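Putative P450-like enzyme (Streptomyces himastatinicus ATCC 53653, PDB 5Z9I) is a heme-thiolate protein of the cytochrome P450 family, probably a monooxygenase of bacterial secondary metabolism that uses its heme iron to activate molecular oxygen. Local coordinates at residues Y39-S44 with A314-E319; V53-T58 with A290-V295. The protein carries 1 engineered substitution. All blocks are in the same frame, centred on the assembly; numbering follows the deposited sequence.

Contact 1 of 2, residues Y39-S44 with A314-E319; sequences YGYPES and AANRDE
Asp318 OD2 accepts a hydrogen bond from Tyr41 N, at the start of helix 41-48, and so ties the beginning of that helix to the turn that follows the short helix 312-315 in this P450 fold. The bond is 2.8 Å from Tyr41 N to Asp318 OD2 and nearly straight (169° at the hydrogen), and it uses the anti lone pair of OD2, the one turned away from OD1. Gly40, at the N-cap position, has no side chain to offer; the acceptor for Tyr41 N comes instead from Asp318, far along the chain. The carboxylate is brought there by the type I turn from Ala315 to Asp318 and by a chi1 of -163°, which sets CG opposite the backbone N. Its charge has a second partner in Arg320, which also pairs with Glu43, an arrangement likely to ease the nearness of the two acids.

Small apolar contacts add to this bond. The methyl of Ala315 lies 3.6 Å from Tyr41 CA, and such a small residue lets the two backbones come within 4.1 Å, measured between the CA atoms of Tyr41 and Ala315. Nearby, Ala314 CB meets the Tyr39 ring obliquely, 4.0 Å from CD1; that ring also meets Trp311 and Phe16.

A polar atom meets the other tyrosine: the Tyr41 ring turns its edge to Ala315 O, which lies in the ring plane 3.5 Å from CD1, while its hydroxyl reaches on to Ala336 O.

Within the helix, Ser44 suits a position beside Ala315, being small and able to bond back to its own turn. Gly40 O accepts from both Ser44 N and Ser44 OG, which approach from opposite faces of the carbonyl plane, the OG at 2.8 Å from Gly40 O.

Contact 2 of 2, residues V53-T58 with A290-V295; sequences VFSSDT and ATNSEV
The edge of the five-stranded mixed sheet is made here, where the short outer strand 54-55 pairs antiparallel with the end of strand 287-291, at Ala290 and Thr291, just after the heme-binding Arg289 of that strand. Ser55 and Ala290 form a hydrogen-bonded pair, with Ser55 N to Ala290 O at 2.8 Å and Ala290 N to Ser55 O at 2.9 Å. Beyond the non-hydrogen-bonded pair Phe54-Thr291, Asn292 N gives a further bond to Val53 O (2.8 Å).

On one face of the sheet, Phe54 and Thr291 lie side by side, with Thr291 CG2 3.6 Å from Phe54 CE1. The far end of the ring reaches Val295, whose CG1 is 3.8 Å from Phe54 CZ. Val53 CG2, anti to its own backbone N, sits over the centre of one ring face and meets Val295 CG2 tip to tip at a tight 3.5 Å. Trading Phe54 for an alanine would probably open a gap between Thr291 and Val295 and take away the surface on which Val53 rests.

On the other face, small Ala290 lies beside Ser55, whose OG accepts from Asp57 N in an ST turn (2.9 Å from Asp57 N to Ser55 OG) and also bonds to Asp79. Thus backbone bonds fix the register, the aromatic ring, packed against Thr291, Val53 and Val295, adds apolar contact on the Phe54 face, and the serine hydroxyl secures the chain's turn away from the sheet.

How the contacts relate
Contact 1 and contact 2 hold consecutive elements, helix 41-48 and strand 54-55, against parts of the chain more than 230 residues further on. Contact 2 is nested within the loop closed by contact 1. Their centres are 19 Å apart and their nearest atoms about 7 Å apart, without touching. The mixed sheet joins them: strand 287-291 of contact 2 pairs with 307-310, which leads into helix 312-315 of contact 1. Both lie in the neighbourhood of the heme: the Asn316 side chain is about 9 Å from it and that of Thr58 about 8 Å, while the Phe54 side chain lies about 4 Å from that of heme-binding Arg289.

Contact 1 of 2, residues Y39-S44 with A314-E319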
loop_
_atom_site.group_PDB
_atom_site.type_symbol
_atom_site.label_atom_id
_atom_site.label_comp_id
_atom_site.label_asym_id
_atom_site.label_seq_id
_atom_site.Cartn_x
_atom_site.Cartn_y
_atom_site.Cartn_z
ATOM N N TYR A 39 -13.946 13.780 -0.868
ATOM C CA TYR A 39 -14.389 12.580 -1.583
ATOM C C TYR A 39 -14.314 12.688 -3.098
ATOM O O TYR A 39 -14.348 11.674 -3.791
ATOM C CB TYR A 39 -15.828 12.227 -1.187
ATOM C CG TYR A 39 -16.011 11.977 0.290
ATOM C CD1 TYR A 39 -15.391 10.899 0.915
ATOM C CD2 TYR A 39 -16.812 12.811 1.063
ATOM C CE1 TYR A 39 -15.563 10.662 2.264
ATOM C CE2 TYR A 39 -16.989 12.579 2.414
ATOM C CZ TYR A 39 -16.364 11.507 3.007
ATOM O OH TYR A 39 -16.543 11.278 4.354
ATOM N N GLY A 40 -14.243 13.911 -3.617
ATOM C CA GLY A 40 -14.342 14.101 -5.051
ATOM C C GLY A 40 -13.026 13.835 -5.741
ATOM O O GLY A 40 -11.967 14.056 -5.151
ATOM N N TYR A 41 -13.082 13.364 -6.986
ATOM C CA TYR A 41 -11.852 13.117 -7.737
ATOM C C TYR A 41 -11.095 14.409 -8.101
ATOM O O TYR A 41 -9.918 14.531 -7.765
ATOM C CB TYR A 41 -12.123 12.303 -9.013
ATOM C CG TYR A 41 -10.849 12.005 -9.783
ATOM C CD1 TYR A 41 -10.243 10.749 -9.704
ATOM C CD2 TYR A 41 -10.237 12.989 -10.585
ATOM C CE1 TYR A 41 -9.071 10.478 -10.398
ATOM C CE2 TYR A 41 -9.062 12.736 -11.269
ATOM C CZ TYR A 41 -8.479 11.481 -11.177
ATOM O OH TYR A 41 -7.308 11.230 -11.873
ATOM N N PRO A 42 -11.740 15.363 -8.813
ATOM C CA PRO A 42 -10.888 16.497 -9.206
ATOM C C PRO A 42 -10.352 17.286 -8.006
ATOM O O PRO A 42 -9.261 17.868 -8.105
ATOM C CB PRO A 42 -11.810 17.360 -10.085
ATOM C CG PRO A 42 -13.197 16.949 -9.740
ATOM C CD PRO A 42 -13.125 15.505 -9.307
ATOM N N GLU A 43 -11.072 17.271 -6.884
ATOM C CA GLU A 43 -10.589 17.950 -5.672
ATOM C C GLU A 43 -9.411 17.205 -5.049
ATOM O O GLU A 43 -8.399 17.804 -4.692
ATOM C CB GLU A 43 -11.709 18.096 -4.640
ATOM C CG GLU A 43 -12.853 18.962 -5.090
ATOM C CD GLU A 43 -13.810 18.223 -6.010
ATOM O OE1 GLU A 43 -13.612 17.006 -6.224
ATOM O OE2 GLU A 43 -14.751 18.859 -6.521
ATOM N N SER A 44 -9.563 15.891 -4.911
ATOM C CA SER A 44 -8.543 15.058 -4.304
ATOM C C SER A 44 -7.261 15.192 -5.086
ATOM O O SER A 44 -6.185 15.223 -4.508
ATOM C CB SER A 44 -8.983 13.598 -4.267
ATOM O OG SER A 44 -9.990 13.397 -3.296
ATOM N N ALA A 314 -13.015 6.691 -2.636
ATOM C CA ALA A 314 -14.247 7.348 -3.060
ATOM C C ALA A 314 -14.051 8.133 -4.366
ATOM O O ALA A 314 -14.861 8.040 -5.298
ATOM C CB ALA A 314 -14.757 8.263 -1.964
ATOM N N ALA A 315 -12.963 8.893 -4.432
ATOM C CA ALA A 315 -12.624 9.633 -5.645
ATOM C C ALA A 315 -12.530 8.713 -6.867
ATOM O O ALA A 315 -12.792 9.135 -7.991
ATOM C CB ALA A 315 -11.307 10.389 -5.449
ATOM N N ASN A 316 -12.124 7.461 -6.648
ATOM C CA ASN A 316 -12.023 6.502 -7.743
ATOM C C ASN A 316 -13.385 5.979 -8.211
ATOM O O ASN A 316 -13.461 5.237 -9.193
ATOM C CB ASN A 316 -11.123 5.327 -7.337
ATOM C CG ASN A 316 -9.649 5.655 -7.455
ATOM O OD1 ASN A 316 -9.270 6.571 -8.186
ATOM N ND2 ASN A 316 -8.806 4.903 -6.743
ATOM N N ARG A 317 -14.454 6.367 -7.517
ATOM C CA ARG A 317 -15.814 6.045 -7.963
ATOM C C ARG A 317 -16.567 7.272 -8.477
ATOM O O ARG A 317 -17.738 7.178 -8.816
ATOM C CB ARG A 317 -16.629 5.411 -6.835
ATOM C CG ARG A 317 -16.056 4.135 -6.257
ATOM C CD ARG A 317 -15.844 3.048 -7.311
ATOM N NE ARG A 317 -15.511 1.773 -6.667
ATOM C CZ ARG A 317 -16.402 0.825 -6.388
ATOM N NH1 ARG A 317 -17.675 0.993 -6.725
ATOM N NH2 ARG A 317 -16.018 -0.296 -5.791
ATOM N N ASP A 318 -15.894 8.419 -8.523
ATOM C CA ASP A 318 -16.514 9.675 -8.921
ATOM C C ASP A 318 -16.959 9.645 -10.398
ATOM O O ASP A 318 -16.145 9.411 -11.290
ATOM C CB ASP A 318 -15.525 10.827 -8.663
ATOM C CG ASP A 318 -16.198 12.199 -8.642
ATOM O OD1 ASP A 318 -17.252 12.372 -9.281
ATOM O OD2 ASP A 318 -15.664 13.112 -7.978
ATOM N N GLU A 319 -18.240 9.883 -10.668
ATOM C CA GLU A 319 -18.718 9.811 -12.059
ATOM C C GLU A 319 -18.321 11.027 -12.898
ATOM O O GLU A 319 -18.411 11.002 -14.125
ATOM C CB GLU A 319 -20.231 9.633 -12.120
ATOM C CG GLU A 319 -20.671 8.984 -13.428
ATOM C CD GLU A 319 -22.153 8.723 -13.494
ATOM O OE1 GLU A 319 -22.877 9.218 -12.605
ATOM O OE2 GLU A 319 -22.589 8.011 -14.426
#

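Contact 2 of 2, residues V53-T58 with A290-V295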
loop_
_atom_site.group_PDB
_atom_site.type_symbol
_atom_site.label_atom_id
_atom_site.label_comp_id
_atom_site.label_asym_id
_atom_site.label_seq_id
_atom_site.Cartn_x
_atom_site.Cartn_y
_atom_site.Cartn_z
ATOM N N VAL A 53 0.342 23.754 0.352
ATOM C CA VAL A 53 -0.736 24.050 1.287
ATOM C C VAL A 53 -1.200 22.767 1.979
ATOM O O VAL A 53 -1.517 22.785 3.171
ATOM C CB VAL A 53 -1.929 24.756 0.594
ATOM C CG1 VAL A 53 -2.281 24.068 -0.651
ATOM C CG2 VAL A 53 -3.144 24.790 1.489
ATOM N N PHE A 54 -1.216 21.648 1.252
ATOM C CA PHE A 54 -1.648 20.386 1.850
ATOM C C PHE A 54 -0.456 19.507 2.169
ATOM O O PHE A 54 0.000 18.720 1.348
ATOM C CB PHE A 54 -2.643 19.669 0.937
ATOM C CG PHE A 54 -3.878 20.473 0.675
ATOM C CD1 PHE A 54 -4.874 20.574 1.636
ATOM C CD2 PHE A 54 -4.024 21.166 -0.506
ATOM C CE1 PHE A 54 -6.005 21.330 1.408
ATOM C CE2 PHE A 54 -5.165 21.917 -0.748
ATOM C CZ PHE A 54 -6.158 22.001 0.217
ATOM N N SER A 55 0.035 19.667 3.393
ATOM C CA SER A 55 1.274 19.063 3.874
ATOM C C SER A 55 1.102 17.582 4.165
ATOM O O SER A 55 0.023 17.160 4.602
ATOM C CB SER A 55 1.739 19.796 5.139
ATOM O OG SER A 55 2.788 19.105 5.801
ATOM N N SER A 56 2.160 16.799 3.950
ATOM C CA SER A 56 2.135 15.381 4.337
ATOM C C SER A 56 2.662 15.184 5.775
ATOM O O SER A 56 2.739 14.057 6.292
ATOM C CB SER A 56 2.944 14.529 3.348
ATOM O OG SER A 56 2.262 14.357 2.090
ATOM N N ASP A 57 3.020 16.289 6.419
ATOM C CA ASP A 57 3.589 16.250 7.769
ATOM C C ASP A 57 2.457 16.244 8.800
ATOM O O ASP A 57 2.295 17.169 9.597
ATOM C CB ASP A 57 4.533 17.438 7.989
ATOM C CG ASP A 57 5.163 17.446 9.367
ATOM O OD1 ASP A 57 5.016 16.454 10.124
ATOM O OD2 ASP A 57 5.825 18.451 9.680
ATOM N N THR A 58 1.704 15.157 8.793
ATOM C CA THR A 58 0.498 15.013 9.589
ATOM C C THR A 58 0.741 15.031 11.115
ATOM O O THR A 58 -0.092 15.509 11.881
ATOM C CB THR A 58 -0.201 13.716 9.148
ATOM O OG1 THR A 58 -1.089 14.027 8.057
ATOM C CG2 THR A 58 -0.956 13.076 10.280
ATOM N N ALA A 290 -2.375 17.631 6.082
ATOM C CA ALA A 290 -2.608 18.712 7.059
ATOM C C ALA A 290 -2.540 20.074 6.363
ATOM O O ALA A 290 -1.634 20.317 5.582
ATOM C CB ALA A 290 -1.586 18.636 8.202
ATOM N N THR A 291 -3.482 20.973 6.625
ATOM C CA THR A 291 -3.457 22.244 5.903
ATOM C C THR A 291 -2.505 23.242 6.552
ATOM O O THR A 291 -2.472 23.382 7.775
ATOM C CB THR A 291 -4.849 22.879 5.795
ATOM O OG1 THR A 291 -5.425 22.995 7.100
ATOM C CG2 THR A 291 -5.746 22.039 4.912
ATOM N N ASN A 292 -1.731 23.934 5.721
ATOM C CA ASN A 292 -0.777 24.933 6.203
ATOM C C ASN A 292 -1.407 26.314 6.297
ATOM O O ASN A 292 -0.992 27.129 7.107
ATOM C CB ASN A 292 0.456 24.992 5.299
ATOM C CG ASN A 292 1.350 23.783 5.443
ATOM O OD1 ASN A 292 1.397 23.140 6.492
ATOM N ND2 ASN A 292 2.076 23.468 4.386
ATOM N N SER A 293 -2.408 26.563 5.461
ATOM C CA SER A 293 -3.167 27.802 5.504
ATOM C C SER A 293 -4.656 27.516 5.329
ATOM O O SER A 293 -5.052 26.359 5.093
ATOM C CB SER A 293 -2.692 28.767 4.416
ATOM O OG SER A 293 -3.117 28.339 3.131
ATOM N N GLU A 294 -5.478 28.559 5.453
ATOM C CA GLU A 294 -6.900 28.449 5.114
ATOM C C GLU A 294 -7.082 28.190 3.623
ATOM O O GLU A 294 -6.404 28.791 2.791
ATOM C CB GLU A 294 -7.673 29.706 5.513
ATOM C CG GLU A 294 -8.436 29.582 6.824
ATOM C CD GLU A 294 -9.658 30.487 6.879
ATOM O OE1 GLU A 294 -10.064 31.010 5.815
ATOM O OE2 GLU A 294 -10.219 30.665 7.983
ATOM N N VAL A 295 -7.983 27.267 3.293
ATOM C CA VAL A 295 -8.250 26.912 1.900
ATOM C C VAL A 295 -9.747 26.752 1.625
ATOM O O VAL A 295 -10.528 26.444 2.530
ATOM C CB VAL A 295 -7.581 25.592 1.503
ATOM C CG1 VAL A 295 -7.125 25.647 0.048
ATOM C CG2 VAL A 295 -6.450 25.264 2.420
#